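Local coordinates for protein CsuE (Acinetobacter baumannii, PDB 6FJY), which probably serves as the tip adhesin of archaic chaperone-usher Csu pili and is captured here in its pre-assembly complex with the chaperone CsuC, at residues 120-131 with 166-177; 49-57 with 71-82. All blocks are in the same frame, centred on the assembly; numbering follows the deposited sequence.

Interaction 1. Residues 120-131 with 166-177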
loop_
_atom_site.group_PDB
_atom_site.type_symbol
_atom_site.label_atom_id
_atom_site.label_comp_id
_atom_site.label_asym_id
_atom_site.label_seq_id
_atom_site.Cartn_x
_atom_site.Cartn_y
_atom_site.Cartn_z
ATOM N N VAL D 120 -2.481 8.491 -8.314
ATOM C CA VAL D 120 -1.573 9.574 -7.960
ATOM C C VAL D 120 -2.327 10.893 -8.039
ATOM O O VAL D 120 -3.179 11.098 -8.912
ATOM C CB VAL D 120 -0.326 9.579 -8.859
ATOM C CG1 VAL D 120 -0.701 9.881 -10.304
ATOM C CG2 VAL D 120 0.676 10.583 -8.338
ATOM N N TYR D 121 -2.036 11.780 -7.093
ATOM C CA TYR D 121 -2.751 13.039 -6.945
ATOM C C TYR D 121 -1.718 14.151 -6.839
ATOM O O TYR D 121 -1.044 14.283 -5.812
ATOM C CB TYR D 121 -3.677 12.994 -5.729
ATOM C CG TYR D 121 -4.909 12.136 -5.956
ATOM C CD1 TYR D 121 -4.820 10.752 -5.999
ATOM C CD2 TYR D 121 -6.156 12.713 -6.131
ATOM C CE1 TYR D 121 -5.938 9.966 -6.219
ATOM C CE2 TYR D 121 -7.280 11.935 -6.346
ATOM C CZ TYR D 121 -7.164 10.558 -6.390
ATOM O OH TYR D 121 -8.284 9.782 -6.604
ATOM N N GLN D 122 -1.587 14.937 -7.907
ATOM C CA GLN D 122 -0.528 15.929 -8.033
ATOM C C GLN D 122 -1.064 17.300 -7.651
ATOM O O GLN D 122 -2.120 17.713 -8.136
ATOM C CB GLN D 122 0.012 15.962 -9.460
ATOM C CG GLN D 122 1.288 16.770 -9.613
ATOM C CD GLN D 122 2.465 16.116 -8.917
ATOM O OE1 GLN D 122 3.335 16.793 -8.369
ATOM N NE2 GLN D 122 2.501 14.786 -8.941
ATOM N N ALA D 123 -0.340 17.999 -6.779
ATOM C CA ALA D 123 -0.728 19.355 -6.425
ATOM C C ALA D 123 -0.818 20.209 -7.685
ATOM O O ALA D 123 -0.078 20.010 -8.648
ATOM C CB ALA D 123 0.269 19.962 -5.433
ATOM N N ASP D 124 -1.770 21.136 -7.688
ATOM C CA ASP D 124 -2.079 21.868 -8.907
ATOM C C ASP D 124 -1.052 22.954 -9.188
ATOM O O ASP D 124 -0.858 23.334 -10.346
ATOM C CB ASP D 124 -3.487 22.452 -8.813
ATOM C CG ASP D 124 -4.551 21.376 -8.793
ATOM O OD1 ASP D 124 -4.305 20.309 -9.383
ATOM O OD2 ASP D 124 -5.618 21.589 -8.187
ATOM N N SER D 125 -0.394 23.451 -8.147
ATOM C CA SER D 125 0.700 24.389 -8.253
ATOM C C SER D 125 1.840 23.932 -7.356
ATOM O O SER D 125 1.605 23.396 -6.266
ATOM C CB SER D 125 0.272 25.803 -7.851
ATOM O OG SER D 125 1.330 26.720 -8.069
ATOM N N PRO D 126 3.078 24.123 -7.788
ATOM C CA PRO D 126 4.218 23.751 -6.949
ATOM C C PRO D 126 4.345 24.676 -5.748
ATOM O O PRO D 126 3.758 25.758 -5.674
ATOM C CB PRO D 126 5.412 23.880 -7.894
ATOM C CG PRO D 126 4.953 24.844 -8.947
ATOM C CD PRO D 126 3.491 24.609 -9.118
ATOM N N LEU D 127 5.124 24.208 -4.778
ATOM C CA LEU D 127 5.431 24.977 -3.579
ATOM C C LEU D 127 6.656 25.849 -3.848
ATOM O O LEU D 127 7.773 25.339 -3.997
ATOM C CB LEU D 127 5.675 24.040 -2.408
ATOM C CG LEU D 127 5.124 24.396 -1.030
ATOM C CD1 LEU D 127 5.967 23.684 0.046
ATOM C CD2 LEU D 127 5.072 25.882 -0.808
ATOM N N LYS D 128 6.446 27.163 -3.905
ATOM C CA LYS D 128 7.511 28.136 -4.096
ATOM C C LYS D 128 7.554 29.044 -2.881
ATOM O O LYS D 128 6.569 29.724 -2.569
ATOM C CB LYS D 128 7.294 28.955 -5.373
ATOM C CG LYS D 128 7.468 28.156 -6.656
ATOM C CD LYS D 128 7.313 29.036 -7.890
ATOM C CE LYS D 128 8.390 30.107 -7.960
ATOM N NZ LYS D 128 8.176 31.046 -9.106
ATOM N N VAL D 129 8.688 29.061 -2.198
ATOM C CA VAL D 129 8.843 29.849 -0.986
ATOM C C VAL D 129 10.081 30.723 -1.115
ATOM O O VAL D 129 11.142 30.267 -1.559
ATOM C CB VAL D 129 8.933 28.956 0.273
ATOM C CG1 VAL D 129 9.043 29.806 1.525
ATOM C CG2 VAL D 129 7.718 28.048 0.369
ATOM N N LYS D 130 9.937 31.985 -0.730
ATOM C CA LYS D 130 11.057 32.895 -0.588
ATOM C C LYS D 130 11.463 32.904 0.876
ATOM O O LYS D 130 10.637 33.191 1.751
ATOM C CB LYS D 130 10.699 34.302 -1.069
ATOM C CG LYS D 130 11.902 35.236 -1.203
ATOM C CD LYS D 130 11.511 36.546 -1.901
ATOM C CE LYS D 130 11.046 36.322 -3.334
ATOM N NZ LYS D 130 12.193 36.169 -4.283
ATOM N N TRP D 131 12.728 32.582 1.133
ATOM C CA TRP D 131 13.286 32.497 2.472
ATOM C C TRP D 131 14.249 33.649 2.713
ATOM O O TRP D 131 15.032 34.017 1.832
ATOM C CB TRP D 131 14.025 31.175 2.672
ATOM C CG TRP D 131 13.243 29.977 2.250
ATOM C CD1 TRP D 131 13.175 29.443 1.003
ATOM C CD2 TRP D 131 12.420 29.162 3.085
ATOM N NE1 TRP D 131 12.358 28.343 1.003
ATOM C CE2 TRP D 131 11.883 28.145 2.273
ATOM C CE3 TRP D 131 12.093 29.186 4.445
ATOM C CZ2 TRP D 131 11.027 27.165 2.776
ATOM C CZ3 TRP D 131 11.245 28.208 4.940
ATOM C CH2 TRP D 131 10.721 27.217 4.108
ATOM N N GLY D 166 16.302 37.644 -0.378
ATOM C CA GLY D 166 15.730 36.325 -0.184
ATOM C C GLY D 166 16.261 35.278 -1.144
ATOM O O GLY D 166 17.040 35.544 -2.064
ATOM N N ALA D 167 15.830 34.038 -0.898
ATOM C CA ALA D 167 16.203 32.890 -1.715
ATOM C C ALA D 167 14.991 31.990 -1.896
ATOM O O ALA D 167 14.279 31.693 -0.933
ATOM C CB ALA D 167 17.353 32.098 -1.086
ATOM N N ASP D 168 14.780 31.536 -3.126
ATOM C CA ASP D 168 13.548 30.875 -3.527
ATOM C C ASP D 168 13.762 29.373 -3.645
ATOM O O ASP D 168 14.615 28.922 -4.414
ATOM C CB ASP D 168 13.046 31.449 -4.848
ATOM C CG ASP D 168 12.777 32.924 -4.759
ATOM O OD1 ASP D 168 12.413 33.380 -3.654
ATOM O OD2 ASP D 168 12.929 33.629 -5.780
ATOM N N SER D 169 12.970 28.608 -2.899
ATOM C CA SER D 169 12.886 27.162 -3.041
ATOM C C SER D 169 11.686 26.795 -3.905
ATOM O O SER D 169 10.735 27.563 -4.054
ATOM C CB SER D 169 12.783 26.472 -1.673
ATOM O OG SER D 169 11.537 26.703 -1.043
ATOM N N LEU D 170 11.754 25.603 -4.485
ATOM C CA LEU D 170 10.754 25.112 -5.422
ATOM C C LEU D 170 10.686 23.601 -5.284
ATOM O O LEU D 170 11.708 22.918 -5.409
ATOM C CB LEU D 170 11.109 25.492 -6.867
ATOM C CG LEU D 170 10.033 25.592 -7.959
ATOM C CD1 LEU D 170 10.683 25.742 -9.346
ATOM C CD2 LEU D 170 9.039 24.440 -7.956
ATOM N N GLY D 171 9.490 23.085 -5.032
ATOM C CA GLY D 171 9.301 21.650 -4.997
ATOM C C GLY D 171 7.904 21.282 -5.442
ATOM O O GLY D 171 6.973 22.088 -5.381
ATOM N N SER D 172 7.776 20.039 -5.891
ATOM C CA SER D 172 6.500 19.457 -6.272
ATOM C C SER D 172 6.008 18.534 -5.165
ATOM O O SER D 172 6.774 17.725 -4.634
ATOM C CB SER D 172 6.625 18.678 -7.578
ATOM O OG SER D 172 5.429 17.961 -7.837
ATOM N N LEU D 173 4.734 18.657 -4.827
ATOM C CA LEU D 173 4.103 17.832 -3.812
ATOM C C LEU D 173 3.142 16.864 -4.486
ATOM O O LEU D 173 2.387 17.247 -5.388
ATOM C CB LEU D 173 3.357 18.689 -2.785
ATOM C CG LEU D 173 4.108 19.378 -1.641
ATOM C CD1 LEU D 173 5.369 20.094 -2.109
ATOM C CD2 LEU D 173 3.179 20.362 -0.950
ATOM N N SER D 174 3.178 15.608 -4.047
ATOM C CA SER D 174 2.333 14.569 -4.608
ATOM C C SER D 174 1.817 13.678 -3.487
ATOM O O SER D 174 2.477 13.492 -2.460
ATOM C CB SER D 174 3.091 13.731 -5.646
ATOM O OG SER D 174 2.221 12.819 -6.286
ATOM N N ILE D 175 0.618 13.141 -3.697
ATOM C CA ILE D 175 -0.048 12.257 -2.750
ATOM C C ILE D 175 -0.523 11.029 -3.512
ATOM O O ILE D 175 -1.257 11.151 -4.500
ATOM C CB ILE D 175 -1.239 12.944 -2.056
ATOM C CG1 ILE D 175 -0.775 14.148 -1.246
ATOM C CG2 ILE D 175 -2.018 11.947 -1.179
ATOM C CD1 ILE D 175 -1.927 14.995 -0.719
ATOM N N THR D 176 -0.107 9.851 -3.058
ATOM C CA THR D 176 -0.477 8.592 -3.691
ATOM C C THR D 176 -1.479 7.870 -2.790
ATOM O O THR D 176 -1.131 7.419 -1.694
ATOM C CB THR D 176 0.752 7.723 -3.954
ATOM O OG1 THR D 176 1.644 8.405 -4.846
ATOM C CG2 THR D 176 0.337 6.407 -4.577
ATOM N N VAL D 177 -2.710 7.764 -3.265
ATOM C CA VAL D 177 -3.773 7.042 -2.588
ATOM C C VAL D 177 -3.691 5.586 -3.011
ATOM O O VAL D 177 -3.708 5.279 -4.210
ATOM C CB VAL D 177 -5.140 7.646 -2.941
ATOM C CG1 VAL D 177 -6.232 7.022 -2.119
ATOM C CG2 VAL D 177 -5.106 9.168 -2.755
HETATM O O HOH W 1 9.778 24.851 -1.805
#
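Trp-131 and Ser-169 meet on the buried face of two antiparallel strands: the indole NE1 points at Ser-169 OG, 2.7 Å away, with an N-H...O angle of 171° and the oxygen lying almost in the ring plane. Val-129 CG1, from the same strand as the indole, lies over one face of the ring, offset toward the rim. Ser-169 OG sits between its backbone N and carbonyl carbon (chi1 70°), and the same oxygen also binds a water at 2.7 Å. That water donates to Leu-127 O, tying a buried hydroxyl to a strand carbonyl. On the other face, Lys-130 and Asp-168 run side by side in a non-hydrogen-bonded pair. The lysine chain, bent at its last two torsions, curls NZ back onto the syn lone pair of Asp-168 OD1 at 2.9 Å. Glu-53 adds a long, weak ion pair to Lys-130 NZ. Lys-128 and Leu-170 also lie alongside each other, CG to CG 3.9 Å, and Leu-170 CD2 reaches Pro-126 CB at 3.7 Å. The ladder breaks at the loop around Asp-124 and resumes with its register shifted by two. Around this break Leu-173 CD1 packs on Leu-127 CB at 4.0 Å, and further on Val-177 CG2 comes obliquely to Tyr-121 CD1 at 3.6 Å, while the Tyr-121 hydroxyl bonds to Ser-117 O. A mostly apolar inward face and a mixed outer face with one salt bridge fit an antiparallel strand pair in an Ig-like beta sandwich.

Interaction 2. Residues 49-57 with 71-82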
loop_
_atom_site.group_PDB
_atom_site.type_symbol
_atom_site.label_atom_id
_atom_site.label_comp_id
_atom_site.label_asym_id
_atom_site.label_seq_id
_atom_site.Cartn_x
_atom_site.Cartn_y
_atom_site.Cartn_z
ATOM N N LYS D 49 12.313 34.316 8.265
ATOM C CA LYS D 49 10.949 34.532 7.820
ATOM C C LYS D 49 10.835 34.001 6.396
ATOM O O LYS D 49 11.824 33.942 5.658
ATOM C CB LYS D 49 10.542 36.017 7.896
ATOM C CG LYS D 49 10.821 36.852 6.655
ATOM C CD LYS D 49 10.350 38.317 6.843
ATOM C CE LYS D 49 10.523 39.136 5.564
ATOM N NZ LYS D 49 10.271 40.600 5.734
ATOM N N TYR D 50 9.631 33.565 6.025
ATOM C CA TYR D 50 9.402 33.004 4.703
ATOM C C TYR D 50 8.203 33.677 4.050
ATOM O O TYR D 50 7.407 34.358 4.702
ATOM C CB TYR D 50 9.196 31.472 4.737
ATOM C CG TYR D 50 7.949 30.976 5.460
ATOM C CD1 TYR D 50 6.740 30.816 4.787
ATOM C CD2 TYR D 50 7.992 30.639 6.805
ATOM C CE1 TYR D 50 5.603 30.355 5.448
ATOM C CE2 TYR D 50 6.867 30.178 7.462
ATOM C CZ TYR D 50 5.680 30.039 6.784
ATOM O OH TYR D 50 4.576 29.582 7.457
ATOM N N ARG D 51 8.108 33.488 2.736
ATOM C CA ARG D 51 7.023 34.036 1.938
ATOM C C ARG D 51 6.575 32.959 0.968
ATOM O O ARG D 51 7.378 32.482 0.159
ATOM C CB ARG D 51 7.465 35.297 1.182
ATOM C CG ARG D 51 6.368 35.932 0.338
ATOM C CD ARG D 51 6.954 36.864 -0.730
ATOM N NE ARG D 51 7.831 37.880 -0.149
ATOM C CZ ARG D 51 8.546 38.758 -0.848
ATOM N NH1 ARG D 51 8.500 38.773 -2.177
ATOM N NH2 ARG D 51 9.312 39.629 -0.212
ATOM N N VAL D 52 5.307 32.570 1.048
ATOM C CA VAL D 52 4.774 31.605 0.097
ATOM C C VAL D 52 4.482 32.321 -1.216
ATOM O O VAL D 52 3.661 33.241 -1.265
ATOM C CB VAL D 52 3.520 30.921 0.646
ATOM C CG1 VAL D 52 3.090 29.805 -0.287
ATOM C CG2 VAL D 52 3.796 30.396 2.025
ATOM N N GLU D 53 5.169 31.915 -2.280
ATOM C CA GLU D 53 4.908 32.479 -3.609
ATOM C C GLU D 53 3.781 31.687 -4.269
ATOM O O GLU D 53 2.668 32.191 -4.429
ATOM C CB GLU D 53 6.177 32.479 -4.468
ATOM C CG GLU D 53 7.134 33.636 -4.218
ATOM C CD GLU D 53 8.196 33.752 -5.309
ATOM O OE1 GLU D 53 8.400 32.763 -6.043
ATOM O OE2 GLU D 53 8.823 34.824 -5.445
ATOM N N GLN D 54 4.063 30.439 -4.644
ATOM C CA GLN D 54 3.074 29.556 -5.243
ATOM C C GLN D 54 2.702 28.458 -4.261
ATOM O O GLN D 54 3.568 27.880 -3.594
ATOM C CB GLN D 54 3.586 28.934 -6.544
ATOM C CG GLN D 54 3.626 29.902 -7.710
ATOM C CD GLN D 54 3.739 29.204 -9.052
ATOM O OE1 GLN D 54 4.420 28.186 -9.180
ATOM N NE2 GLN D 54 3.058 29.745 -10.057
ATOM N N MET D 55 1.408 28.174 -4.180
ATOM C CA MET D 55 0.903 27.143 -3.287
ATOM C C MET D 55 -0.398 26.619 -3.870
ATOM O O MET D 55 -1.028 27.270 -4.708
ATOM C CB MET D 55 0.685 27.690 -1.871
ATOM C CG MET D 55 0.656 26.653 -0.762
ATOM S SD MET D 55 0.043 27.374 0.759
ATOM C CE MET D 55 -1.444 28.122 0.145
ATOM N N SER D 56 -0.791 25.430 -3.419
ATOM C CA SER D 56 -2.084 24.870 -3.785
ATOM C C SER D 56 -2.461 23.838 -2.739
ATOM O O SER D 56 -1.670 22.938 -2.446
ATOM C CB SER D 56 -2.056 24.234 -5.184
ATOM O OG SER D 56 -3.366 23.875 -5.611
ATOM N N ASN D 57 -3.652 23.987 -2.168
ATOM C CA ASN D 57 -4.222 22.980 -1.287
ATOM C C ASN D 57 -4.966 21.901 -2.059
ATOM O O ASN D 57 -5.494 20.972 -1.444
ATOM C CB ASN D 57 -5.158 23.635 -0.267
ATOM C CG ASN D 57 -4.435 24.604 0.661
ATOM O OD1 ASN D 57 -3.683 24.196 1.547
ATOM N ND2 ASN D 57 -4.674 25.894 0.468
ATOM N N ILE D 71 -3.856 20.532 3.507
ATOM C CA ILE D 71 -3.569 21.720 4.296
ATOM C C ILE D 71 -2.078 21.704 4.560
ATOM O O ILE D 71 -1.562 20.737 5.134
ATOM C CB ILE D 71 -4.342 21.748 5.626
ATOM C CG1 ILE D 71 -5.850 21.746 5.382
ATOM C CG2 ILE D 71 -3.926 22.940 6.459
ATOM C CD1 ILE D 71 -6.650 21.630 6.648
ATOM N N ILE D 72 -1.379 22.748 4.130
ATOM C CA ILE D 72 0.064 22.806 4.317
ATOM C C ILE D 72 0.363 23.616 5.569
ATOM O O ILE D 72 -0.192 24.701 5.768
ATOM C CB ILE D 72 0.764 23.399 3.087
ATOM C CG1 ILE D 72 0.204 22.773 1.812
ATOM C CG2 ILE D 72 2.242 23.116 3.163
ATOM C CD1 ILE D 72 0.236 21.266 1.830
ATOM N N LEU D 73 1.233 23.075 6.420
ATOM C CA LEU D 73 1.598 23.712 7.674
ATOM C C LEU D 73 3.111 23.808 7.781
ATOM O O LEU D 73 3.839 22.941 7.294
ATOM C CB LEU D 73 1.036 22.940 8.883
ATOM C CG LEU D 73 -0.479 22.738 9.017
ATOM C CD1 LEU D 73 -0.914 21.409 8.432
ATOM C CD2 LEU D 73 -0.889 22.837 10.480
ATOM N N ASP D 74 3.573 24.873 8.444
ATOM C CA ASP D 74 4.993 25.164 8.590
ATOM C C ASP D 74 5.586 24.367 9.747
ATOM O O ASP D 74 4.935 23.511 10.346
ATOM C CB ASP D 74 5.215 26.663 8.788
ATOM C CG ASP D 74 4.472 27.214 9.998
ATOM O OD1 ASP D 74 3.933 26.409 10.783
ATOM O OD2 ASP D 74 4.417 28.455 10.159
ATOM N N SER D 75 6.837 24.677 10.092
ATOM C CA SER D 75 7.568 23.898 11.080
ATOM C C SER D 75 7.004 24.043 12.491
ATOM O O SER D 75 7.352 23.247 13.365
ATOM C CB SER D 75 9.044 24.300 11.059
ATOM O OG SER D 75 9.573 24.203 9.747
ATOM N N ASN D 76 6.162 25.044 12.742
ATOM C CA ASN D 76 5.512 25.207 14.036
ATOM C C ASN D 76 4.061 24.733 14.017
ATOM O O ASN D 76 3.277 25.116 14.890
ATOM C CB ASN D 76 5.590 26.667 14.481
ATOM C CG ASN D 76 7.013 27.132 14.711
ATOM O OD1 ASN D 76 7.754 26.546 15.507
ATOM N ND2 ASN D 76 7.405 28.193 14.013
ATOM N N ASN D 77 3.700 23.909 13.032
ATOM C CA ASN D 77 2.330 23.435 12.809
ATOM C C ASN D 77 1.334 24.586 12.649
ATOM O O ASN D 77 0.188 24.504 13.091
ATOM C CB ASN D 77 1.884 22.468 13.909
ATOM C CG ASN D 77 1.994 21.010 13.480
ATOM O OD1 ASN D 77 1.054 20.443 12.917
ATOM N ND2 ASN D 77 3.150 20.405 13.725
ATOM N N GLU D 78 1.760 25.651 11.973
ATOM C CA GLU D 78 0.878 26.749 11.602
ATOM C C GLU D 78 0.566 26.707 10.111
ATOM O O GLU D 78 1.454 26.484 9.282
ATOM C CB GLU D 78 1.489 28.104 11.964
ATOM C CG GLU D 78 1.492 28.381 13.450
ATOM C CD GLU D 78 1.571 29.856 13.764
ATOM O OE1 GLU D 78 2.477 30.531 13.229
ATOM O OE2 GLU D 78 0.718 30.344 14.539
ATOM N N ILE D 79 -0.705 26.943 9.785
ATOM C CA ILE D 79 -1.182 26.900 8.407
ATOM C C ILE D 79 -0.549 28.026 7.598
ATOM O O ILE D 79 -0.583 29.199 7.993
ATOM C CB ILE D 79 -2.718 26.988 8.377
ATOM C CG1 ILE D 79 -3.331 25.802 9.121
ATOM C CG2 ILE D 79 -3.229 27.049 6.950
ATOM C CD1 ILE D 79 -4.800 25.617 8.869
ATOM N N ILE D 80 0.019 27.676 6.454
ATOM C CA ILE D 80 0.603 28.647 5.541
ATOM C C ILE D 80 -0.428 29.005 4.480
ATOM O O ILE D 80 -1.201 28.164 4.008
ATOM C CB ILE D 80 1.913 28.126 4.902
ATOM C CG1 ILE D 80 1.629 27.085 3.824
ATOM C CG2 ILE D 80 2.798 27.491 5.949
ATOM C CD1 ILE D 80 2.833 26.740 3.001
ATOM N N SER D 81 -0.433 30.274 4.102
ATOM C CA SER D 81 -1.372 30.831 3.149
ATOM C C SER D 81 -0.622 31.292 1.903
ATOM O O SER D 81 0.604 31.436 1.903
ATOM C CB SER D 81 -2.137 31.984 3.801
ATOM O OG SER D 81 -2.174 31.797 5.207
ATOM N N LEU D 82 -1.387 31.553 0.839
ATOM C CA LEU D 82 -0.810 31.724 -0.495
ATOM C C LEU D 82 0.111 32.932 -0.595
ATOM O O LEU D 82 0.977 32.975 -1.476
ATOM C CB LEU D 82 -1.928 31.843 -1.533
ATOM C CG LEU D 82 -1.543 32.051 -2.998
ATOM C CD1 LEU D 82 -0.545 30.992 -3.448
ATOM C CD2 LEU D 82 -2.778 32.032 -3.880
#
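Val-52 and Leu-82 bring the two backbones together, CA to CA 5.6 Å, without pairing as strands; segment 71-82 folds back through a type I turn from Asp-74 to Asn-77, and segment 49-57 has a classic beta bulge at Glu-53 and Gln-54, opposite Lys-128. Tyr-50 reaches across, its CG between the backbone N and carbonyl carbon (chi1 65°), and its OH donates a hydrogen bond to Asp-74 OD2 at 2.9 Å. The carboxylate stands nearly perpendicular to the ring, 83° between planes, and OD2 is met on its anti side, 28° out of the carboxylate plane. The other oxygen serves the turn: Glu-78 N binds Asp-74 OD1 at 2.6 Å on the syn side, and Asn-76 N adds a weak bond. Next to the phenol lies Ile-80, whose branches are shared out. CG2 packs against Tyr-50 CZ at 3.9 Å, CD1 meets Val-52 CG2 at 3.9 Å with the two side chains at about a right angle, and CG1 touches Met-55 SD at 3.5 Å. Met-55 extends inward until its last torsion bends CE over the backbone of Ser-81 and Leu-82, while Leu-82 CD1 returns to Met-55 CB at 3.9 Å. Phe-106 meets the Tyr-50 ring from strand 103-110. Asp-74 is buried, but its two oxygens divide the work, one fixing the turn and the other held by the phenol; these donors would favour an ionised carboxylate, whereas the nearby Glu-78 O would oppose it, and contacts round Ile-80 supply the apolar packing beside it.

Overall arrangement
Following the chain from the N terminus, interaction 2 comes first: segment 49-57 meets 71-82 across 13 intervening residues that include strand 58-61. It closes before interaction 1 opens, where 120-131 pairs with 166-177 round a longer excursion of 34 residues. The two are in series, neither nesting nor crossing. Their centres lie about 11 Å apart, and strand 119-136 joins them, pairing with 47-54 along one side and with 167-184 along the other. Backbone contact is direct, Lys-130 O lying 2.7 Å from Arg-51 N. Interaction 1 thus adds strand 167-184 to the edge of strand 119-136, whereas interaction 2 carries side chains from strand 47-54 across to the turn after strand 67-73.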